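Local coordinates for selenium-binding protein (Sulfolobus tokodaii, PDB 2ECE), which is of unknown function but, as a beta-propeller of the selenium-binding protein family, may bind selenium, at residues A[253-258]-A[268-273]; A[322-327]-A[382-387]. One frame throughout, in Å; residues are numbered along the deposited sequence.

Contact 1. Residues A[253-258]-A[268-273]; sequences ALELRP and FINMVV
Residues 253-258 run antiparallel to 268-273 at 165°, with Arg257 and Phe268 exchanging both of their backbone hydrogen bonds (N to O, 2.9 Å each way) and Leu254 N bonded to Asn270 O at 3.1 Å. Between these anchor points the first strand carries one residue more than its partner, a beta bulge that sets Leu254 and Glu255 together against Asn270. One face of the hairpin is apolar. Ile269 stretches out with CG1 anti to its backbone N (chi1 -175°), which carries CD1 to within 3.8 Å of Ala253 CB. The same methyl also meets CD2 of Leu256, whose side chain lies alongside and points the same way. Ala253 is small enough for the bent Met271 chain to fold its sulfur against it, SD lying 3.5 Å from CB. The opposite face is mixed: the Phe268 ring shares it with Arg257, Glu255 and Asn270. On the Asn270 side, too, Leu254 CD1 presses on Val272 CG2 at 3.5 Å, a tight fit between branched tips. Asn270 holds its amide over the bulge, OD1 beside the Glu255 backbone; asparagine suits the place because its ND2 can donate to Val323 O in the next blade. Glu255 and Arg257 both bend at chi2, and the guanidinium grips a single oxygen end-on: NH1 and NH2 each lie 2.9 Å from Glu255 OE1. NH1 also donates to Leu256 O, approaching from above that carbonyl's plane. Beyond the pair, Glu255 OE2 bonds to His75 and Arg257 NH2 bridges to Asp325, giving these buried charges further partners. Glu255, Arg257 and Phe268 face strand 326-328 of the next blade. The antiparallel hairpin of the two innermost strands is characteristic of a beta-propeller blade; here it also carries a bulge and a buried charged cluster.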
# COMPACT_ATOMS: atom_id res chain seq x y z
N ALA A 253 0.62 10.64 7.48
CA ALA A 253 1.93 10.07 7.20
C ALA A 253 1.54 8.63 6.82
O ALA A 253 1.36 7.80 7.71
CB ALA A 253 2.79 10.09 8.47
N LEU A 254 1.45 8.33 5.52
CA LEU A 254 1.01 7.03 5.08
C LEU A 254 2.15 5.99 4.86
O LEU A 254 2.57 5.30 5.80
CB LEU A 254 0.09 7.23 3.79
CG LEU A 254 -1.15 8.10 4.17
CD1 LEU A 254 -2.15 7.91 3.07
CD2 LEU A 254 -1.80 7.71 5.52
N GLU A 255 2.29 5.65 3.55
CA GLU A 255 3.17 4.59 3.06
C GLU A 255 4.64 4.67 3.29
O GLU A 255 5.31 5.63 2.88
CB GLU A 255 2.91 4.36 1.54
CG GLU A 255 1.47 4.04 1.13
CD GLU A 255 0.94 2.71 1.66
OE1 GLU A 255 1.74 1.76 1.81
OE2 GLU A 255 -0.28 2.59 1.92
N LEU A 256 5.16 3.61 3.92
CA LEU A 256 6.58 3.55 4.29
C LEU A 256 7.36 2.66 3.36
O LEU A 256 7.01 1.49 3.20
CB LEU A 256 6.74 3.02 5.74
CG LEU A 256 6.48 4.03 6.85
CD1 LEU A 256 6.21 3.31 8.17
CD2 LEU A 256 7.68 4.95 6.97
N ARG A 257 8.41 3.19 2.75
CA ARG A 257 9.17 2.39 1.80
C ARG A 257 10.68 2.44 2.01
O ARG A 257 11.36 3.34 1.52
CB ARG A 257 8.85 2.82 0.37
CG ARG A 257 7.38 2.66 -0.04
CD ARG A 257 6.97 1.18 -0.19
NE ARG A 257 5.60 1.06 -0.71
CZ ARG A 257 4.50 1.15 0.02
NH1 ARG A 257 4.57 1.35 1.33
NH2 ARG A 257 3.31 1.08 -0.56
N PRO A 258 11.22 1.48 2.77
CA PRO A 258 12.66 1.42 3.02
C PRO A 258 13.31 1.10 1.66
O PRO A 258 12.65 0.51 0.80
CB PRO A 258 12.81 0.23 3.97
CG PRO A 258 11.46 0.15 4.66
CD PRO A 258 10.50 0.44 3.53
N PHE A 268 11.55 6.13 2.12
CA PHE A 268 10.65 7.27 1.92
C PHE A 268 9.29 7.09 2.57
O PHE A 268 8.92 5.99 3.01
CB PHE A 268 10.43 7.53 0.43
CG PHE A 268 11.70 7.82 -0.34
CD1 PHE A 268 12.49 6.78 -0.82
CD2 PHE A 268 12.09 9.14 -0.58
CE1 PHE A 268 13.66 7.05 -1.53
CE2 PHE A 268 13.26 9.42 -1.30
CZ PHE A 268 14.05 8.37 -1.77
N ILE A 269 8.55 8.20 2.62
CA ILE A 269 7.19 8.22 3.14
C ILE A 269 6.49 9.45 2.57
O ILE A 269 7.11 10.50 2.38
CB ILE A 269 7.12 8.27 4.69
CG1 ILE A 269 5.65 8.17 5.13
CG2 ILE A 269 7.71 9.57 5.20
CD1 ILE A 269 5.45 8.05 6.64
N ASN A 270 5.21 9.30 2.28
CA ASN A 270 4.43 10.39 1.74
C ASN A 270 3.54 11.05 2.80
O ASN A 270 2.94 10.37 3.64
CB ASN A 270 3.55 9.89 0.58
CG ASN A 270 2.59 8.77 0.99
OD1 ASN A 270 3.00 7.77 1.57
ND2 ASN A 270 1.32 8.94 0.67
N MET A 271 3.51 12.38 2.77
CA MET A 271 2.66 13.17 3.65
C MET A 271 1.62 13.64 2.65
O MET A 271 1.94 14.39 1.73
CB MET A 271 3.41 14.36 4.24
CG MET A 271 4.36 14.01 5.37
SD MET A 271 3.62 12.93 6.63
CE MET A 271 2.29 13.94 7.25
N VAL A 272 0.38 13.20 2.83
CA VAL A 272 -0.70 13.53 1.90
C VAL A 272 -1.09 15.00 1.72
O VAL A 272 -1.22 15.46 0.58
CB VAL A 272 -1.99 12.73 2.23
CG1 VAL A 272 -3.08 13.07 1.22
CG2 VAL A 272 -1.69 11.24 2.21
N VAL A 273 -1.28 15.73 2.80
CA VAL A 273 -1.71 17.11 2.66
C VAL A 273 -1.17 18.09 3.69
O VAL A 273 -1.06 17.78 4.88
CB VAL A 273 -3.26 17.16 2.65
CG1 VAL A 273 -3.80 16.51 3.91
CG2 VAL A 273 -3.74 18.60 2.55

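Contact 2. Residues A[322-327]-A[382-387]; sequences LVTDID and APQMLE
Asp325 reaches across from 322-327 and takes the backbone N of Leu386 on its OD2 at 2.9 Å, fastening two segments that point almost the same way (12° apart) without any backbone-to-backbone hydrogen bond between them. With CG anti to the backbone N (chi1 -169°), the carboxylate extends over segment 382-387, where the Leu386 N-H meets OD2 on its anti side, somewhat out of plane. This is the close-packed part. Met385 bends at chi2 and chi3, and the Met385 and Asp325 side chains cross at about a right angle, Met385 CE lying 3.5 Å from Asp325 OD2; a flexible, unbranched chain can make that turn. Asp325 CB sits 3.2 Å from Gln384 O. Next to it the Thr324 hydroxyl donates to the amide oxygen of Gln384, OG1 to OE1 2.6 Å, while Gln384 NE2 turns to Ser400 O; threonine supplies the short donor and glutamine the long arm. Toward Asp327 the fit is looser and a water fills in, donating to Asp325 OD2 and to Leu386 O at 2.7 Å each. There the like-charged Asp327 OD2 and Glu387 OE2 come within 2.8 Å, their carboxylate planes 83° apart; such closeness would be expected to raise the proton affinity of one of them. Their other oxygens look elsewhere: Glu387 OE1 bonds to Ser455, and Asp327 OD1 has a long, weak ion pair with Arg257. Were Asp325 an alanine, Leu386 N would probably lose its acceptor, the water one anchor and Arg257 one carboxylate mate. The approach of the starts of the innermost strands of two adjacent blades, beside the central channel, is characteristic of a beta-propeller; here side chains and a water make the tie.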
# COMPACT_ATOMS: atom_id res chain seq x y z
N LEU A 322 -2.78 15.17 -3.57
CA LEU A 322 -3.18 14.01 -2.77
C LEU A 322 -2.35 12.78 -3.13
O LEU A 322 -2.87 11.81 -3.68
CB LEU A 322 -4.67 13.69 -2.97
CG LEU A 322 -5.68 14.74 -2.53
CD1 LEU A 322 -7.10 14.25 -2.85
CD2 LEU A 322 -5.53 15.02 -1.04
N VAL A 323 -1.06 12.84 -2.82
CA VAL A 323 -0.17 11.72 -3.08
C VAL A 323 -0.48 10.71 -1.98
O VAL A 323 -0.12 10.92 -0.82
CB VAL A 323 1.31 12.16 -3.00
CG1 VAL A 323 2.22 10.94 -3.12
CG2 VAL A 323 1.61 13.15 -4.13
N THR A 324 -1.15 9.62 -2.36
CA THR A 324 -1.55 8.59 -1.40
C THR A 324 -0.70 7.31 -1.37
O THR A 324 -0.73 6.58 -0.38
CB THR A 324 -3.01 8.18 -1.64
OG1 THR A 324 -3.18 7.80 -3.02
CG2 THR A 324 -3.95 9.33 -1.31
N ASP A 325 0.04 7.03 -2.44
CA ASP A 325 0.88 5.84 -2.46
C ASP A 325 2.24 6.10 -3.12
O ASP A 325 2.37 6.99 -3.98
CB ASP A 325 0.18 4.68 -3.19
CG ASP A 325 0.91 3.35 -3.01
OD1 ASP A 325 1.28 3.05 -1.86
OD2 ASP A 325 1.10 2.60 -3.99
N ILE A 326 3.24 5.34 -2.70
CA ILE A 326 4.59 5.42 -3.26
C ILE A 326 5.14 4.00 -3.34
O ILE A 326 4.71 3.12 -2.59
CB ILE A 326 5.55 6.27 -2.39
CG1 ILE A 326 5.56 5.76 -0.94
CG2 ILE A 326 5.17 7.73 -2.46
CD1 ILE A 326 6.71 6.29 -0.10
N ASP A 327 6.08 3.78 -4.25
CA ASP A 327 6.67 2.47 -4.41
C ASP A 327 8.03 2.65 -5.08
O ASP A 327 8.17 3.48 -5.97
CB ASP A 327 5.75 1.59 -5.25
CG ASP A 327 5.86 0.12 -4.91
OD1 ASP A 327 6.39 -0.21 -3.83
OD2 ASP A 327 5.40 -0.72 -5.72
N ALA A 382 -8.75 8.30 -9.83
CA ALA A 382 -7.40 8.65 -10.26
C ALA A 382 -6.43 7.58 -9.77
O ALA A 382 -6.83 6.65 -9.07
CB ALA A 382 -7.01 10.01 -9.70
N PRO A 383 -5.14 7.68 -10.14
CA PRO A 383 -4.18 6.67 -9.68
C PRO A 383 -4.10 6.69 -8.15
O PRO A 383 -4.15 7.75 -7.53
CB PRO A 383 -2.87 7.13 -10.30
CG PRO A 383 -3.31 7.84 -11.55
CD PRO A 383 -4.49 8.63 -11.06
N GLN A 384 -4.13 5.50 -7.55
CA GLN A 384 -4.01 5.39 -6.11
C GLN A 384 -2.89 4.39 -5.79
O GLN A 384 -1.71 4.76 -5.71
CB GLN A 384 -5.35 4.97 -5.52
CG GLN A 384 -5.59 5.39 -4.08
CD GLN A 384 -4.64 4.72 -3.11
OE1 GLN A 384 -3.52 5.18 -2.90
NE2 GLN A 384 -5.09 3.62 -2.51
N MET A 385 -3.25 3.12 -5.65
CA MET A 385 -2.25 2.10 -5.36
C MET A 385 -1.43 1.80 -6.60
O MET A 385 -1.94 1.81 -7.72
CB MET A 385 -2.88 0.81 -4.85
CG MET A 385 -3.31 0.84 -3.40
SD MET A 385 -2.09 1.56 -2.29
CE MET A 385 -0.83 0.26 -2.24
N LEU A 386 -0.14 1.53 -6.39
CA LEU A 386 0.78 1.20 -7.47
C LEU A 386 1.53 -0.06 -7.10
O LEU A 386 1.67 -0.39 -5.91
CB LEU A 386 1.83 2.31 -7.64
CG LEU A 386 1.41 3.77 -7.85
CD1 LEU A 386 2.64 4.67 -7.74
CD2 LEU A 386 0.76 3.91 -9.22
N GLU A 387 2.01 -0.78 -8.10
CA GLU A 387 2.84 -1.95 -7.83
C GLU A 387 3.78 -2.12 -9.01
O GLU A 387 3.38 -1.93 -10.16
CB GLU A 387 2.01 -3.21 -7.60
CG GLU A 387 2.86 -4.28 -6.92
CD GLU A 387 3.73 -3.68 -5.83
OE1 GLU A 387 3.22 -3.44 -4.71
OE2 GLU A 387 4.94 -3.42 -6.09
O HOH W 1 2.62 0.38 -3.51

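In the fold
Contact 1 lies within one blade and contact 2 joins the following two, so together they trace an arc of three successive blades in a seven-bladed propeller. They come in series along the chain, and their centres, about 10 Å apart, lie 10 and 8 Å from the centre of the molecule. Strands 250-258, 326-328 and 386-388 are each the innermost of their own sheets; strand 443-449 follows in the sheet that joins both chain ends and closes the ring. Segment 322-327 mediates: it meets the hairpin of contact 1 on one flank and segment 382-387 on another, making a continuous, buried network of charged and amide groups along this arc near the axis.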